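Local coordinates for protein chitosanase (Bacillus subtilis subsp. subtilis str. 168, PDB 7C6C) that hydrolyses internal beta-1,4 linkages between glucosamine units of partly acetylated chitosan, probably degrading the cell walls of invading fungi, at residues A138-T143 with K179-F184. Residues are numbered along the deposited sequence; the frame is centred on the assembly and turned at random.
Sequences AVMYDT and KWLNKF
One face of the Phe184 ring carries the end of Met140: the methyl CE sits 3.5 Å from the ring centroid, only 8° off the normal, a CH-pi contact. Met140 SD follows over the same face, 4.2 Å from the Phe184 centroid, making this a Met-aromatic pair. Bends at chi2 and chi3 (108°) fold the thioether over the ring, turns that an unbranched, flexible chain can make. At the ring's edge, in its plane, Thr143 OG1 comes within 3.5 Å of Phe184 CE1. That hydroxyl suits an apolar seam because it is paired inside its own helix: Thr143 OG1 donates to Val139 O over 2.7 Å from above the carbonyl plane, while Thr143 N reaches the same oxygen from the opposite face.

The edge of the Trp180 indole meets the same methyl near the ring plane, CZ3 lying 3.9 Å from Met140 CE; Phe184 CB lies over one indole face, offset toward the rim, and NE1 is hydrogen-bonded to Asn164 OD1. Beside the rings, branched Val139 and Leu181 meet tip to tip, with Val139 CB 4.0 Å from Leu181 CD1.

Long or bulky side chains span the gap, since the axes of segments 138-143 and 179-184, on helices 134-147 and 177-193, approach to 11.8 Å and run roughly parallel, at 22°. Helix 156-167 packs against Met140, Thr143, Trp180 and Phe184, so the contact belongs to the buried helical core of this family 46 enzyme.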
loop_
_atom_site.group_PDB
_atom_site.type_symbol
_atom_site.label_atom_id
_atom_site.label_comp_id
_atom_site.label_asym_id
_atom_site.label_seq_id
_atom_site.Cartn_x
_atom_site.Cartn_y
_atom_site.Cartn_z
ATOM N N ALA A 138 4.169 6.192 8.879
ATOM C CA ALA A 138 3.397 6.407 7.659
ATOM C C ALA A 138 4.145 5.902 6.433
ATOM O O ALA A 138 3.539 5.338 5.511
ATOM C CB ALA A 138 3.062 7.888 7.512
ATOM N N VAL A 139 5.462 6.106 6.395
ATOM C CA VAL A 139 6.254 5.564 5.297
ATOM C C VAL A 139 6.178 4.043 5.285
ATOM O O VAL A 139 6.035 3.428 4.221
ATOM C CB VAL A 139 7.706 6.073 5.354
ATOM C CG1 VAL A 139 8.561 5.383 4.296
ATOM C CG2 VAL A 139 7.759 7.592 5.188
ATOM N N MET A 140 6.280 3.406 6.462
ATOM C CA MET A 140 6.174 1.948 6.509
ATOM C C MET A 140 4.819 1.476 6.001
ATOM O O MET A 140 4.734 0.492 5.255
ATOM C CB MET A 140 6.399 1.426 7.933
ATOM C CG MET A 140 7.758 1.740 8.544
ATOM S SD MET A 140 9.193 1.200 7.591
ATOM C CE MET A 140 9.794 2.789 7.010
ATOM N N TYR A 141 3.750 2.167 6.405
ATOM C CA TYR A 141 2.397 1.809 5.992
ATOM C C TYR A 141 2.255 1.886 4.473
ATOM O O TYR A 141 1.763 0.948 3.832
ATOM C CB TYR A 141 1.442 2.775 6.700
ATOM C CG TYR A 141 -0.051 2.530 6.640
ATOM C CD1 TYR A 141 -0.600 1.356 6.134
ATOM C CD2 TYR A 141 -0.923 3.503 7.117
ATOM C CE1 TYR A 141 -1.976 1.167 6.104
ATOM C CE2 TYR A 141 -2.283 3.328 7.092
ATOM C CZ TYR A 141 -2.807 2.159 6.584
ATOM O OH TYR A 141 -4.170 1.970 6.566
ATOM N N ASP A 142 2.705 2.992 3.875
ATOM C CA ASP A 142 2.643 3.112 2.422
ATOM C C ASP A 142 3.489 2.039 1.749
ATOM O O ASP A 142 3.100 1.483 0.713
ATOM C CB ASP A 142 3.119 4.492 1.982
ATOM C CG ASP A 142 2.961 4.692 0.497
ATOM O OD1 ASP A 142 1.803 4.767 0.043
ATOM O OD2 ASP A 142 3.986 4.740 -0.218
ATOM N N THR A 143 4.654 1.733 2.329
ATOM C CA THR A 143 5.558 0.764 1.720
ATOM C C THR A 143 4.928 -0.620 1.660
ATOM O O THR A 143 4.994 -1.295 0.628
ATOM C CB THR A 143 6.882 0.717 2.487
ATOM O OG1 THR A 143 7.504 2.005 2.443
ATOM C CG2 THR A 143 7.835 -0.301 1.867
ATOM N N LYS A 179 17.892 9.989 10.190
ATOM C CA LYS A 179 18.890 9.483 9.256
ATOM C C LYS A 179 18.489 8.122 8.709
ATOM O O LYS A 179 18.630 7.862 7.509
ATOM C CB LYS A 179 20.248 9.389 9.950
ATOM C CG LYS A 179 21.418 9.180 9.001
ATOM C CD LYS A 179 22.753 9.420 9.697
ATOM C CE LYS A 179 23.293 8.145 10.329
ATOM N NZ LYS A 179 24.413 8.417 11.280
ATOM N N TRP A 180 17.983 7.245 9.577
ATOM C CA TRP A 180 17.541 5.926 9.137
ATOM C C TRP A 180 16.436 6.032 8.094
ATOM O O TRP A 180 16.459 5.320 7.080
ATOM C CB TRP A 180 17.056 5.123 10.342
ATOM C CG TRP A 180 16.701 3.699 10.031
ATOM C CD1 TRP A 180 17.528 2.617 10.095
ATOM C CD2 TRP A 180 15.422 3.203 9.615
ATOM N NE1 TRP A 180 16.845 1.477 9.743
ATOM C CE2 TRP A 180 15.549 1.810 9.446
ATOM C CE3 TRP A 180 14.182 3.803 9.370
ATOM C CZ2 TRP A 180 14.484 1.009 9.041
ATOM C CZ3 TRP A 180 13.125 3.005 8.970
ATOM C CH2 TRP A 180 13.284 1.624 8.808
ATOM N N LEU A 181 15.458 6.915 8.324
ATOM C CA LEU A 181 14.348 7.037 7.385
ATOM C C LEU A 181 14.813 7.577 6.039
ATOM O O LEU A 181 14.310 7.157 4.994
ATOM C CB LEU A 181 13.248 7.915 7.977
ATOM C CG LEU A 181 11.952 7.982 7.163
ATOM C CD1 LEU A 181 11.293 6.610 7.086
ATOM C CD2 LEU A 181 11.016 9.026 7.759
ATOM N N ASN A 182 15.773 8.504 6.036
ATOM C CA ASN A 182 16.307 8.975 4.762
ATOM C C ASN A 182 16.968 7.838 3.994
ATOM O O ASN A 182 16.809 7.726 2.772
ATOM C CB ASN A 182 17.279 10.128 4.985
ATOM C CG ASN A 182 16.574 11.401 5.388
ATOM O OD1 ASN A 182 15.409 11.609 5.055
ATOM N ND2 ASN A 182 17.277 12.265 6.106
ATOM N N LYS A 183 17.689 6.965 4.698
ATOM C CA LYS A 183 18.281 5.811 4.035
ATOM C C LYS A 183 17.207 4.839 3.561
ATOM O O LYS A 183 17.339 4.244 2.485
ATOM C CB LYS A 183 19.288 5.123 4.956
ATOM C CG LYS A 183 20.384 6.055 5.453
ATOM C CD LYS A 183 21.779 5.497 5.199
ATOM C CE LYS A 183 22.859 6.440 5.728
ATOM N NZ LYS A 183 24.176 6.244 5.053
ATOM N N PHE A 184 16.137 4.668 4.346
ATOM C CA PHE A 184 15.031 3.819 3.916
ATOM C C PHE A 184 14.421 4.332 2.619
ATOM O O PHE A 184 14.138 3.552 1.703
ATOM C CB PHE A 184 13.961 3.752 5.003
ATOM C CG PHE A 184 12.863 2.771 4.699
ATOM C CD1 PHE A 184 11.762 3.144 3.943
ATOM C CD2 PHE A 184 12.950 1.458 5.138
ATOM C CE1 PHE A 184 10.769 2.231 3.647
ATOM C CE2 PHE A 184 11.955 0.544 4.851
ATOM C CZ PHE A 184 10.865 0.932 4.104
#